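Local coordinates for protein B-agarase (Agarivorans gilvus, PDB 5Z6P) that hydrolyses agarose-type galactans as a beta-agarase of glycoside hydrolase family 50, probably cleaving beta-galactosidic linkages, at residues 449-455 against 501-507; 472-476 against 593-598; 488-492 against 605-610; 599-603 against 632-637. All coordinates share one frame; numbering follows the deposited sequence.

Interaction 1: 449-455 against 501-507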
loop_
_atom_site.group_PDB
_atom_site.type_symbol
_atom_site.label_atom_id
_atom_site.label_comp_id
_atom_site.label_asym_id
_atom_site.label_seq_id
_atom_site.Cartn_x
_atom_site.Cartn_y
_atom_site.Cartn_z
ATOM N N PHE A 449 -6.249 18.073 -10.410
ATOM C CA PHE A 449 -6.274 17.267 -9.201
ATOM C C PHE A 449 -7.281 16.114 -9.344
ATOM O O PHE A 449 -8.129 16.141 -10.225
ATOM C CB PHE A 449 -6.624 18.133 -7.992
ATOM C CG PHE A 449 -8.016 18.688 -8.040
ATOM C CD1 PHE A 449 -8.285 19.875 -8.696
ATOM C CD2 PHE A 449 -9.064 18.017 -7.435
ATOM C CE1 PHE A 449 -9.574 20.372 -8.755
ATOM C CE2 PHE A 449 -10.341 18.504 -7.506
ATOM C CZ PHE A 449 -10.600 19.678 -8.168
ATOM N N PHE A 450 -7.164 15.113 -8.481
ATOM C CA PHE A 450 -8.117 14.020 -8.437
ATOM C C PHE A 450 -8.969 14.158 -7.165
ATOM O O PHE A 450 -8.453 14.476 -6.111
ATOM C CB PHE A 450 -7.393 12.676 -8.479
ATOM C CG PHE A 450 -6.838 12.317 -9.845
ATOM C CD1 PHE A 450 -5.746 12.988 -10.386
ATOM C CD2 PHE A 450 -7.408 11.293 -10.582
ATOM C CE1 PHE A 450 -5.255 12.639 -11.644
ATOM C CE2 PHE A 450 -6.916 10.938 -11.842
ATOM C CZ PHE A 450 -5.839 11.607 -12.371
ATOM N N ALA A 451 -10.277 13.953 -7.283
ATOM C CA ALA A 451 -11.190 14.056 -6.141
ATOM C C ALA A 451 -11.525 12.660 -5.605
ATOM O O ALA A 451 -11.343 11.665 -6.304
ATOM C CB ALA A 451 -12.469 14.790 -6.533
ATOM N N ASN A 452 -12.001 12.599 -4.367
ATOM C CA ASN A 452 -12.326 11.334 -3.723
ATOM C C ASN A 452 -13.520 11.471 -2.786
ATOM O O ASN A 452 -13.755 12.538 -2.221
ATOM C CB ASN A 452 -11.143 10.818 -2.932
ATOM C CG ASN A 452 -10.966 11.559 -1.622
ATOM O OD1 ASN A 452 -10.341 12.618 -1.580
ATOM N ND2 ASN A 452 -11.547 11.028 -0.557
ATOM N N GLY A 453 -14.247 10.378 -2.617
ATOM C CA GLY A 453 -15.299 10.305 -1.637
ATOM C C GLY A 453 -15.365 8.899 -1.089
ATOM O O GLY A 453 -14.939 7.957 -1.743
ATOM N N TRP A 454 -15.890 8.773 0.121
ATOM C CA TRP A 454 -16.168 7.483 0.758
ATOM C C TRP A 454 -17.662 7.300 0.911
ATOM O O TRP A 454 -18.338 8.218 1.350
ATOM C CB TRP A 454 -15.558 7.392 2.153
ATOM C CG TRP A 454 -14.087 7.625 2.252
ATOM C CD1 TRP A 454 -13.459 8.801 2.534
ATOM C CD2 TRP A 454 -13.069 6.641 2.111
ATOM N NE1 TRP A 454 -12.092 8.609 2.572
ATOM C CE2 TRP A 454 -11.830 7.291 2.309
ATOM C CE3 TRP A 454 -13.080 5.270 1.855
ATOM C CZ2 TRP A 454 -10.618 6.612 2.243
ATOM C CZ3 TRP A 454 -11.868 4.599 1.784
ATOM C CH2 TRP A 454 -10.656 5.273 1.978
ATOM N N ILE A 455 -18.174 6.114 0.629
ATOM C CA ILE A 455 -19.582 5.860 0.889
ATOM C C ILE A 455 -19.744 5.112 2.206
ATOM O O ILE A 455 -19.354 3.969 2.322
ATOM C CB ILE A 455 -20.255 5.064 -0.255
ATOM C CG1 ILE A 455 -20.042 5.789 -1.593
ATOM C CG2 ILE A 455 -21.748 4.901 0.040
ATOM C CD1 ILE A 455 -20.592 5.036 -2.779
ATOM N N CYS A 501 -10.640 19.236 -12.181
ATOM C CA CYS A 501 -10.761 17.923 -11.555
ATOM C C CYS A 501 -10.679 16.838 -12.601
ATOM O O CYS A 501 -11.583 16.702 -13.405
ATOM C CB CYS A 501 -12.078 17.772 -10.784
ATOM S SG CYS A 501 -12.226 16.129 -10.025
ATOM N N VAL A 502 -9.613 16.053 -12.575
ATOM C CA VAL A 502 -9.410 15.035 -13.595
ATOM C C VAL A 502 -10.453 13.929 -13.493
ATOM O O VAL A 502 -10.991 13.475 -14.502
ATOM C CB VAL A 502 -8.010 14.397 -13.507
ATOM C CG1 VAL A 502 -7.886 13.319 -14.548
ATOM C CG2 VAL A 502 -6.927 15.461 -13.718
ATOM N N GLY A 503 -10.729 13.511 -12.261
ATOM C CA GLY A 503 -11.681 12.450 -12.021
ATOM C C GLY A 503 -11.900 12.197 -10.543
ATOM O O GLY A 503 -11.226 12.765 -9.700
ATOM N N ILE A 504 -12.851 11.315 -10.248
ATOM C CA ILE A 504 -13.279 11.048 -8.887
ATOM C C ILE A 504 -13.114 9.581 -8.525
ATOM O O ILE A 504 -13.682 8.714 -9.182
ATOM C CB ILE A 504 -14.753 11.440 -8.694
ATOM C CG1 ILE A 504 -14.984 12.882 -9.178
ATOM C CG2 ILE A 504 -15.171 11.231 -7.230
ATOM C CD1 ILE A 504 -16.388 13.147 -9.625
ATOM N N PHE A 505 -12.312 9.304 -7.503
ATOM C CA PHE A 505 -12.229 7.960 -6.951
ATOM C C PHE A 505 -13.338 7.819 -5.925
ATOM O O PHE A 505 -13.564 8.731 -5.143
ATOM C CB PHE A 505 -10.886 7.675 -6.248
ATOM C CG PHE A 505 -9.682 7.735 -7.134
ATOM C CD1 PHE A 505 -9.362 6.679 -7.963
ATOM C CD2 PHE A 505 -8.832 8.819 -7.083
ATOM C CE1 PHE A 505 -8.228 6.725 -8.761
ATOM C CE2 PHE A 505 -7.700 8.866 -7.888
ATOM C CZ PHE A 505 -7.414 7.822 -8.728
ATOM N N ILE A 506 -14.013 6.683 -5.915
ATOM C CA ILE A 506 -14.960 6.394 -4.849
ATOM C C ILE A 506 -14.535 5.142 -4.118
ATOM O O ILE A 506 -14.324 4.112 -4.727
ATOM C CB ILE A 506 -16.410 6.216 -5.359
ATOM C CG1 ILE A 506 -16.932 7.504 -5.982
ATOM C CG2 ILE A 506 -17.318 5.786 -4.203
ATOM C CD1 ILE A 506 -17.075 8.653 -5.004
ATOM N N ASP A 507 -14.393 5.265 -2.797
ATOM C CA ASP A 507 -13.977 4.166 -1.941
ATOM C C ASP A 507 -12.550 3.743 -2.271
ATOM O O ASP A 507 -11.910 4.347 -3.120
ATOM C CB ASP A 507 -14.956 2.984 -2.064
ATOM C CG ASP A 507 -16.322 3.297 -1.451
ATOM O OD1 ASP A 507 -16.358 3.989 -0.428
ATOM O OD2 ASP A 507 -17.347 2.867 -2.003
HETATM O O HOH W 1 -18.563 1.803 0.332
HETATM O O HOH W 2 -15.958 3.273 2.258
#
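Two neighbouring parallel strands of the (beta/alpha)8-type barrel expected of this glycoside hydrolase family meet here, Phe449 to Gly453 running beside Cys501 to Ile506 with 24° between their directions. The backbone ladder passes from Val502 N to Phe449 O (2.8 Å), through Ala451 N to Gly503 O and Phe505 N to Ala451 O, to Gly453 N on Phe505 O and Asp507 N on Gly453 O. On one face the Phe449 ring covers Cys501: Cys501 CA lies over the ring, 4.0 Å from its centroid, while Cys501 SG approaches obliquely and also touches Ala451 CB at 3.7 Å. The torsion that sets Phe449 CG between backbone N and carbonyl carbon (chi1 66°) brings this ring back over the second strand. Val502 is an extra residue in the register, as in a beta bulge; its side chain turns toward 449-455, setting CB over one face of the Phe450 ring, with Val502 CG1 3.4 Å from Phe450 CZ. The Phe450 and Phe505 rings are nearly parallel but hardly overlap. Beyond the strand ends, Asp507 OD1 takes Ile455 N almost straight (3.0 Å, 176°) on the syn side, somewhat out of the carboxylate plane, and one water joins Ile455 O to Asp507 OD2. That oxygen also bonds Tyr598 OH, so both carboxylate oxygens are held. Helices 478-495 and 581-609 cover the face of Ile504 and Ile506, whereas Phe450 and Val502 touch strand 299-305; strand 614-615 flanks 501-506 on its other edge.

Interaction 2: 472-476 against 593-598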
loop_
_atom_site.group_PDB
_atom_site.type_symbol
_atom_site.label_atom_id
_atom_site.label_comp_id
_atom_site.label_asym_id
_atom_site.label_seq_id
_atom_site.Cartn_x
_atom_site.Cartn_y
_atom_site.Cartn_z
ATOM N N LEU A 472 -18.568 -5.253 2.920
ATOM C CA LEU A 472 -18.821 -4.404 1.762
ATOM C C LEU A 472 -20.289 -3.996 1.756
ATOM O O LEU A 472 -21.116 -4.655 2.361
ATOM C CB LEU A 472 -18.462 -5.130 0.456
ATOM C CG LEU A 472 -16.995 -5.454 0.169
ATOM C CD1 LEU A 472 -16.549 -6.707 0.855
ATOM C CD2 LEU A 472 -16.768 -5.567 -1.317
ATOM N N PRO A 473 -20.617 -2.908 1.068
ATOM C CA PRO A 473 -22.038 -2.561 1.092
ATOM C C PRO A 473 -22.894 -3.543 0.278
ATOM O O PRO A 473 -22.384 -4.177 -0.637
ATOM C CB PRO A 473 -22.065 -1.162 0.479
ATOM C CG PRO A 473 -20.809 -1.065 -0.312
ATOM C CD PRO A 473 -19.793 -1.870 0.428
ATOM N N ASP A 474 -24.163 -3.684 0.653
ATOM C CA ASP A 474 -25.143 -4.403 -0.168
ATOM C C ASP A 474 -25.793 -3.383 -1.086
ATOM O O ASP A 474 -26.622 -2.625 -0.641
ATOM C CB ASP A 474 -26.190 -5.096 0.723
ATOM C CG ASP A 474 -27.090 -6.051 -0.049
ATOM O OD1 ASP A 474 -27.345 -5.813 -1.235
ATOM O OD2 ASP A 474 -27.544 -7.045 0.550
ATOM N N PRO A 475 -25.396 -3.351 -2.369
ATOM C CA PRO A 475 -25.888 -2.333 -3.297
ATOM C C PRO A 475 -27.351 -2.516 -3.677
ATOM O O PRO A 475 -27.859 -1.667 -4.370
ATOM C CB PRO A 475 -24.992 -2.518 -4.536
ATOM C CG PRO A 475 -24.600 -3.907 -4.510
ATOM C CD PRO A 475 -24.531 -4.329 -3.045
ATOM N N PHE A 476 -28.004 -3.587 -3.236
ATOM C CA PHE A 476 -29.430 -3.754 -3.499
ATOM C C PHE A 476 -30.281 -3.229 -2.345
ATOM O O PHE A 476 -31.499 -3.277 -2.390
ATOM C CB PHE A 476 -29.754 -5.211 -3.794
ATOM C CG PHE A 476 -29.115 -5.722 -5.067
ATOM C CD1 PHE A 476 -29.685 -5.443 -6.301
ATOM C CD2 PHE A 476 -27.942 -6.459 -5.022
ATOM C CE1 PHE A 476 -29.099 -5.905 -7.481
ATOM C CE2 PHE A 476 -27.348 -6.929 -6.194
ATOM C CZ PHE A 476 -27.925 -6.643 -7.426
ATOM N N ALA A 593 -22.201 -10.467 -10.434
ATOM C CA ALA A 593 -23.495 -9.767 -10.364
ATOM C C ALA A 593 -23.529 -8.790 -9.173
ATOM O O ALA A 593 -23.998 -7.675 -9.286
ATOM C CB ALA A 593 -24.669 -10.761 -10.259
ATOM N N PHE A 594 -23.036 -9.241 -8.034
ATOM C CA PHE A 594 -22.943 -8.385 -6.853
ATOM C C PHE A 594 -22.134 -7.114 -7.140
ATOM O O PHE A 594 -22.632 -6.010 -6.968
ATOM C CB PHE A 594 -22.326 -9.159 -5.681
ATOM C CG PHE A 594 -21.820 -8.274 -4.559
ATOM C CD1 PHE A 594 -22.700 -7.581 -3.753
ATOM C CD2 PHE A 594 -20.463 -8.174 -4.304
ATOM C CE1 PHE A 594 -22.235 -6.784 -2.711
ATOM C CE2 PHE A 594 -19.992 -7.383 -3.285
ATOM C CZ PHE A 594 -20.878 -6.674 -2.492
ATOM N N ALA A 595 -20.891 -7.287 -7.583
ATOM C CA ALA A 595 -20.019 -6.164 -7.855
ATOM C C ALA A 595 -20.589 -5.260 -8.942
ATOM O O ALA A 595 -20.496 -4.047 -8.835
ATOM C CB ALA A 595 -18.630 -6.646 -8.239
ATOM N N SER A 596 -21.193 -5.837 -9.977
ATOM C CA SER A 596 -21.721 -5.009 -11.076
ATOM C C SER A 596 -22.739 -3.984 -10.577
ATOM O O SER A 596 -22.759 -2.844 -11.043
ATOM C CB SER A 596 -22.352 -5.877 -12.173
ATOM O OG SER A 596 -21.386 -6.699 -12.791
ATOM N N GLU A 597 -23.576 -4.387 -9.620
ATOM C CA GLU A 597 -24.551 -3.467 -9.056
ATOM C C GLU A 597 -23.904 -2.390 -8.181
ATOM O O GLU A 597 -24.367 -1.275 -8.176
ATOM C CB GLU A 597 -25.607 -4.216 -8.234
ATOM C CG GLU A 597 -26.775 -3.342 -7.769
ATOM C CD GLU A 597 -27.729 -2.914 -8.905
ATOM O OE1 GLU A 597 -27.511 -3.275 -10.076
ATOM O OE2 GLU A 597 -28.711 -2.209 -8.617
ATOM N N TYR A 598 -22.854 -2.720 -7.430
ATOM C CA TYR A 598 -22.130 -1.670 -6.714
ATOM C C TYR A 598 -21.655 -0.601 -7.724
ATOM O O TYR A 598 -21.900 0.584 -7.559
ATOM C CB TYR A 598 -20.933 -2.233 -5.931
ATOM C CG TYR A 598 -19.943 -1.165 -5.451
ATOM C CD1 TYR A 598 -20.119 -0.511 -4.238
ATOM C CD2 TYR A 598 -18.835 -0.822 -6.222
ATOM C CE1 TYR A 598 -19.204 0.479 -3.804
ATOM C CE2 TYR A 598 -17.931 0.140 -5.814
ATOM C CZ TYR A 598 -18.109 0.794 -4.606
ATOM O OH TYR A 598 -17.196 1.754 -4.238
HETATM O O HOH W 3 -29.794 -1.420 -6.412
#
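Leu472 begins the contact by laying CB 4.1 Å from CZ of Phe594, near the plane of that ring and at its edge. Pro473 follows with two approaches: its carbonyl O meets the same edge, 3.3 Å from Phe594 CE1, and its ring carbon CG reaches Tyr598 CD1. Asp474 turns from the helix, and its OD1 accepts the backbone N of Phe476 at 3.1 Å, an Asx turn spanning Pro475. The proline ring packs on the helix between Phe594 and Tyr598, with Pro475 CD against Phe594 CE1 (3.4 Å) and Pro475 CG near the backbone N of Tyr598 (3.6 Å). Phe476 ends the segment by lying over Glu597, whose CG stands above one ring face, 3.7 Å from the centroid. The bend at chi2 (71°) folds the glutamate chain over the ring, and the carboxylate lies within 5° of parallel to it. A water bridges Pro475 O and Glu597 OE2 (2.6 Å to the latter), while OE1 forms a salt bridge with Arg600. Phe476 also packs on helix 537-550. The arrangement is a proline-rich connection, leading from strand 472-473 towards helix 478-495, packed against an outer helix of what is probably the (beta/alpha)8-type barrel.

Interaction 3: 488-492 against 605-610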
loop_
_atom_site.group_PDB
_atom_site.type_symbol
_atom_site.label_atom_id
_atom_site.label_comp_id
_atom_site.label_asym_id
_atom_site.label_seq_id
_atom_site.Cartn_x
_atom_site.Cartn_y
_atom_site.Cartn_z
ATOM N N VAL A 488 -21.640 11.850 -3.245
ATOM C CA VAL A 488 -21.508 12.610 -4.475
ATOM C C VAL A 488 -21.795 14.094 -4.235
ATOM O O VAL A 488 -21.083 14.955 -4.749
ATOM C CB VAL A 488 -22.429 12.075 -5.572
ATOM C CG1 VAL A 488 -22.353 12.972 -6.822
ATOM C CG2 VAL A 488 -22.050 10.645 -5.920
ATOM N N SER A 489 -22.825 14.388 -3.445
ATOM C CA SER A 489 -23.178 15.771 -3.172
ATOM C C SER A 489 -22.016 16.509 -2.508
ATOM O O SER A 489 -21.793 17.676 -2.785
ATOM C CB SER A 489 -24.430 15.865 -2.304
ATOM O OG SER A 489 -25.542 15.303 -2.978
ATOM N N GLN A 490 -21.278 15.827 -1.642
ATOM C CA GLN A 490 -20.153 16.474 -0.958
ATOM C C GLN A 490 -18.964 16.706 -1.897
ATOM O O GLN A 490 -18.313 17.741 -1.821
ATOM C CB GLN A 490 -19.712 15.660 0.242
ATOM C CG GLN A 490 -18.590 16.308 1.019
ATOM C CD GLN A 490 -17.939 15.367 2.007
ATOM O OE1 GLN A 490 -16.745 15.084 1.915
ATOM N NE2 GLN A 490 -18.721 14.872 2.957
ATOM N N VAL A 491 -18.695 15.748 -2.781
ATOM C CA VAL A 491 -17.662 15.925 -3.809
ATOM C C VAL A 491 -18.021 17.086 -4.738
ATOM O O VAL A 491 -17.159 17.867 -5.124
ATOM C CB VAL A 491 -17.436 14.642 -4.655
ATOM C CG1 VAL A 491 -16.482 14.916 -5.831
ATOM C CG2 VAL A 491 -16.870 13.536 -3.796
ATOM N N LYS A 492 -19.302 17.216 -5.070
ATOM C CA LYS A 492 -19.733 18.289 -5.946
ATOM C C LYS A 492 -19.562 19.637 -5.265
ATOM O O LYS A 492 -19.128 20.592 -5.884
ATOM C CB LYS A 492 -21.178 18.102 -6.374
ATOM C CG LYS A 492 -21.660 19.187 -7.326
ATOM C CD LYS A 492 -23.119 19.023 -7.626
ATOM C CE LYS A 492 -23.625 20.111 -8.574
ATOM N NZ LYS A 492 -23.201 19.911 -9.975
ATOM N N GLU A 605 -25.234 7.591 -9.559
ATOM C CA GLU A 605 -25.330 8.711 -8.641
ATOM C C GLU A 605 -24.278 9.763 -8.988
ATOM O O GLU A 605 -24.554 10.952 -8.904
ATOM C CB GLU A 605 -25.184 8.243 -7.189
ATOM C CG GLU A 605 -26.327 7.349 -6.743
ATOM C CD GLU A 605 -27.677 8.004 -6.932
ATOM O OE1 GLU A 605 -27.841 9.159 -6.518
ATOM O OE2 GLU A 605 -28.569 7.375 -7.506
ATOM N N LEU A 606 -23.084 9.331 -9.393
ATOM C CA LEU A 606 -22.068 10.294 -9.826
ATOM C C LEU A 606 -22.565 11.088 -11.038
ATOM O O LEU A 606 -22.473 12.296 -11.061
ATOM C CB LEU A 606 -20.739 9.602 -10.158
ATOM C CG LEU A 606 -19.819 9.481 -8.942
ATOM C CD1 LEU A 606 -18.619 8.628 -9.247
ATOM C CD2 LEU A 606 -19.381 10.848 -8.477
ATOM N N LYS A 607 -23.111 10.399 -12.027
ATOM C CA LYS A 607 -23.479 11.063 -13.277
ATOM C C LYS A 607 -24.700 11.963 -13.119
ATOM O O LYS A 607 -24.846 12.899 -13.891
ATOM C CB LYS A 607 -23.719 10.046 -14.402
ATOM C CG LYS A 607 -22.489 9.210 -14.804
ATOM C CD LYS A 607 -21.276 10.062 -15.214
ATOM C CE LYS A 607 -20.068 9.200 -15.608
ATOM N NZ LYS A 607 -18.898 10.007 -16.101
ATOM N N LYS A 608 -25.548 11.722 -12.113
ATOM C CA LYS A 608 -26.727 12.573 -11.908
ATOM C C LYS A 608 -26.319 13.977 -11.511
ATOM O O LYS A 608 -27.001 14.940 -11.834
ATOM C CB LYS A 608 -27.670 12.021 -10.822
ATOM C CG LYS A 608 -28.512 10.776 -11.200
ATOM C CD LYS A 608 -29.311 10.284 -9.982
ATOM C CE LYS A 608 -29.844 8.874 -10.169
ATOM N NZ LYS A 608 -30.782 8.488 -9.081
ATOM N N GLN A 609 -25.212 14.085 -10.782
ATOM C CA GLN A 609 -24.777 15.377 -10.259
ATOM C C GLN A 609 -23.517 15.896 -10.956
ATOM O O GLN A 609 -23.292 17.104 -11.022
ATOM C CB GLN A 609 -24.532 15.280 -8.757
ATOM C CG GLN A 609 -25.720 14.741 -7.963
ATOM C CD GLN A 609 -25.501 14.870 -6.475
ATOM O OE1 GLN A 609 -25.138 15.943 -5.982
ATOM N NE2 GLN A 609 -25.707 13.776 -5.749
ATOM N N LEU A 610 -22.712 14.982 -11.482
ATOM C CA LEU A 610 -21.450 15.359 -12.112
ATOM C C LEU A 610 -21.248 14.622 -13.428
ATOM O O LEU A 610 -20.305 13.855 -13.571
ATOM C CB LEU A 610 -20.273 15.081 -11.162
ATOM C CG LEU A 610 -20.233 15.926 -9.894
ATOM C CD1 LEU A 610 -19.223 15.383 -8.873
ATOM C CD2 LEU A 610 -19.907 17.367 -10.254
#
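Glu605 opens the second segment against Val488: its carbonyl O lies 3.6 Å from Val488 CG1, and its CB touches the other methyl, CG2. The Glu605 carboxylate is engaged elsewhere, by Lys608 within its own helix and by Arg481. One residue on, Leu606 brings CD2 to 3.7 Å from Val488 CG2, so the valine inserts its two branches between neighbouring side chains of the facing helix. Gln609 then covers Val488 from the other side. Its CB and amide both pack on Val488 CG1, which Gln609 NE2 approaches to 3.6 Å. The extended chain carries the amide across to Ser489, where Gln609 OE1 stands 3.1 Å from Ser489 OG; both the hydroxyl and NE2 also bond the carbonyl of Ala485. The backbone O of Gln609 receives Lys492 NZ at 3.0 Å, the donor tilted 16° from the carbonyl plane. Lys492 reaches it by running straight from CB to CE and bending only at chi4 (75°), and its ammonium also forms a salt bridge with Asp497. Leu610 closes the segment with CD1 on Val491 CG1 (4.1 Å) and CD2 beside Lys492 CG. Leu606 of helix 581-609 and Leu610 near its end also rest on strand 501-506. With the axes of the short segments 488-492 and 605-609 9.8 Å apart and their directions 40° from one another, this is the packing of adjacent outer helices in an alpha/beta barrel.

Interaction 4: 599-603 against 632-637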
loop_
_atom_site.group_PDB
_atom_site.type_symbol
_atom_site.label_atom_id
_atom_site.label_comp_id
_atom_site.label_asym_id
_atom_site.label_seq_id
_atom_site.Cartn_x
_atom_site.Cartn_y
_atom_site.Cartn_z
ATOM N N PHE A 599 -20.985 -1.039 -8.783
ATOM C CA PHE A 599 -20.414 -0.088 -9.720
ATOM C C PHE A 599 -21.501 0.656 -10.489
ATOM O O PHE A 599 -21.321 1.830 -10.806
ATOM C CB PHE A 599 -19.433 -0.788 -10.664
ATOM C CG PHE A 599 -18.159 -1.240 -9.984
ATOM C CD1 PHE A 599 -17.246 -0.310 -9.500
ATOM C CD2 PHE A 599 -17.872 -2.586 -9.837
ATOM C CE1 PHE A 599 -16.069 -0.714 -8.874
ATOM C CE2 PHE A 599 -16.704 -3.000 -9.193
ATOM C CZ PHE A 599 -15.797 -2.048 -8.715
ATOM N N ARG A 600 -22.632 -0.007 -10.749
ATOM C CA ARG A 600 -23.752 0.619 -11.464
ATOM C C ARG A 600 -24.357 1.743 -10.638
ATOM O O ARG A 600 -24.605 2.840 -11.151
ATOM C CB ARG A 600 -24.850 -0.416 -11.829
ATOM C CG ARG A 600 -25.987 0.128 -12.727
ATOM C CD ARG A 600 -27.109 -0.927 -13.059
ATOM N NE ARG A 600 -28.052 -1.015 -11.949
ATOM C CZ ARG A 600 -29.154 -0.280 -11.830
ATOM N NH1 ARG A 600 -29.505 0.578 -12.777
ATOM N NH2 ARG A 600 -29.917 -0.415 -10.760
ATOM N N VAL A 601 -24.591 1.476 -9.353
ATOM C CA VAL A 601 -25.248 2.465 -8.500
ATOM C C VAL A 601 -24.339 3.687 -8.310
ATOM O O VAL A 601 -24.785 4.822 -8.473
ATOM C CB VAL A 601 -25.650 1.882 -7.125
ATOM C CG1 VAL A 601 -26.114 2.974 -6.212
ATOM C CG2 VAL A 601 -26.756 0.813 -7.289
ATOM N N VAL A 602 -23.066 3.449 -8.010
ATOM C CA VAL A 602 -22.116 4.545 -7.852
ATOM C C VAL A 602 -22.007 5.358 -9.144
ATOM O O VAL A 602 -22.094 6.563 -9.102
ATOM C CB VAL A 602 -20.710 4.061 -7.445
ATOM C CG1 VAL A 602 -19.721 5.244 -7.453
ATOM C CG2 VAL A 602 -20.736 3.383 -6.070
ATOM N N LYS A 603 -21.828 4.699 -10.282
ATOM C CA LYS A 603 -21.775 5.417 -11.565
ATOM C C LYS A 603 -23.003 6.323 -11.728
ATOM O O LYS A 603 -22.887 7.507 -12.052
ATOM C CB LYS A 603 -21.681 4.430 -12.741
ATOM C CG LYS A 603 -21.542 5.075 -14.105
ATOM C CD LYS A 603 -21.931 4.112 -15.213
ATOM C CE LYS A 603 -21.810 4.746 -16.604
ATOM N NZ LYS A 603 -20.611 4.268 -17.367
ATOM N N ALA A 632 -16.753 -6.478 -13.628
ATOM C CA ALA A 632 -17.876 -5.676 -13.155
ATOM C C ALA A 632 -17.537 -4.187 -13.236
ATOM O O ALA A 632 -18.374 -3.357 -13.610
ATOM C CB ALA A 632 -18.249 -6.062 -11.741
ATOM N N ALA A 633 -16.303 -3.852 -12.887
ATOM C CA ALA A 633 -15.909 -2.456 -12.875
ATOM C C ALA A 633 -15.904 -1.947 -14.302
ATOM O O ALA A 633 -16.420 -0.881 -14.591
ATOM C CB ALA A 633 -14.543 -2.273 -12.237
ATOM N N ALA A 634 -15.327 -2.749 -15.187
ATOM C CA ALA A 634 -15.208 -2.394 -16.589
ATOM C C ALA A 634 -16.566 -2.013 -17.240
ATOM O O ALA A 634 -16.586 -1.252 -18.190
ATOM C CB ALA A 634 -14.532 -3.549 -17.357
ATOM N N LYS A 635 -17.689 -2.493 -16.690
ATOM C CA LYS A 635 -19.026 -2.204 -17.243
ATOM C C LYS A 635 -19.443 -0.767 -17.000
ATOM O O LYS A 635 -20.280 -0.237 -17.716
ATOM C CB LYS A 635 -20.109 -3.117 -16.634
ATOM C CG LYS A 635 -19.854 -4.596 -16.776
ATOM C CD LYS A 635 -20.983 -5.432 -16.176
ATOM C CE LYS A 635 -20.643 -6.908 -16.262
ATOM N NZ LYS A 635 -21.604 -7.727 -15.491
ATOM N N HIS A 636 -18.886 -0.150 -15.963
ATOM C CA HIS A 636 -19.444 1.103 -15.480
ATOM C C HIS A 636 -18.430 2.238 -15.236
ATOM O O HIS A 636 -18.782 3.388 -15.380
ATOM C CB HIS A 636 -20.256 0.844 -14.191
ATOM C CG HIS A 636 -21.401 -0.104 -14.384
ATOM N ND1 HIS A 636 -22.564 0.254 -15.039
ATOM C CD2 HIS A 636 -21.565 -1.405 -14.033
ATOM C CE1 HIS A 636 -23.375 -0.784 -15.093
ATOM N NE2 HIS A 636 -22.795 -1.802 -14.490
ATOM N N VAL A 637 -17.190 1.929 -14.869
ATOM C CA VAL A 637 -16.241 3.006 -14.628
ATOM C C VAL A 637 -15.732 3.601 -15.936
ATOM O O VAL A 637 -15.846 2.998 -16.999
ATOM C CB VAL A 637 -15.037 2.545 -13.773
ATOM C CG1 VAL A 637 -15.528 1.882 -12.483
ATOM C CG2 VAL A 637 -14.137 1.627 -14.557
HETATM O O HOH W 4 -19.720 2.749 -19.134
#
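Ring-face packing dominates where Phe599 and Arg600 of helix 581-609 meet Ala633 and His636 at the end of helix 627-634. Ala633 lies against one face of the Phe599 ring, its CA 3.8 Å from the centroid and its CB 3.7 Å from Phe599 CZ. The imidazole of His636 lies flat against the backbone of the first helix: Arg600 CA stands over the centre of the ring, and Arg600 CB is 3.6 Å from His636 CE1. With CG beside its own backbone N (chi1 -60°), the histidine presents a face to Arg600 while its edge meets CD of Lys603. Arg600 then leads its guanidinium away to Glu597, with which it forms a salt bridge, so it is the aliphatic base of this side chain that packs on the imidazole.

Apolar contacts complete the fit. Phe599 CD2 touches Ala632 CB at 4.0 Å, and Val637 CG1 runs beside the phenylalanine, pointing the same way, 4.1 Å from Phe599 CD1.

Polar contacts gather at the Lys603 ammonium. Lys603 NZ donates to His636 O at 2.8 Å, coming in well to one side of the carbonyl direction (C=O...N 124°). The lysine thereby ties the chain near the end of helix 627-634 to helix 581-609. Ala633 O accepts from both His636 N and Val637 N.

Phe599, Lys603 and Val637 also lean on Tyr615 of strand 614-615, while Trp512 meets the Phe599 ring. On another flank of helix 581-609, Val601 and Val602 pack against helix 478-495.

Overall arrangement
Helix 581-609 is common to interactions 2, 4 and 3, meeting in that order along its length the connection 472-476, the end of helix 627-634 and helix 478-495. Interactions 1, 2 and 3 are buried, 4 only partly. Interaction 1 is the inner layer, a strand pair built on backbone hydrogen bonds. Interactions 3 and 4 pack on it, through Leu606 and Leu610 against Ile504 and Ile506, and through Val602 against Ile455; Tyr598 of interaction 2 reaches its Asp507. The three helical contacts rely on side chains instead: proline and ring packing in interaction 2, and lysines gripping carbonyls at partly exposed margins in 3 and 4. Ser596 and Lys635 link interactions 2 and 4.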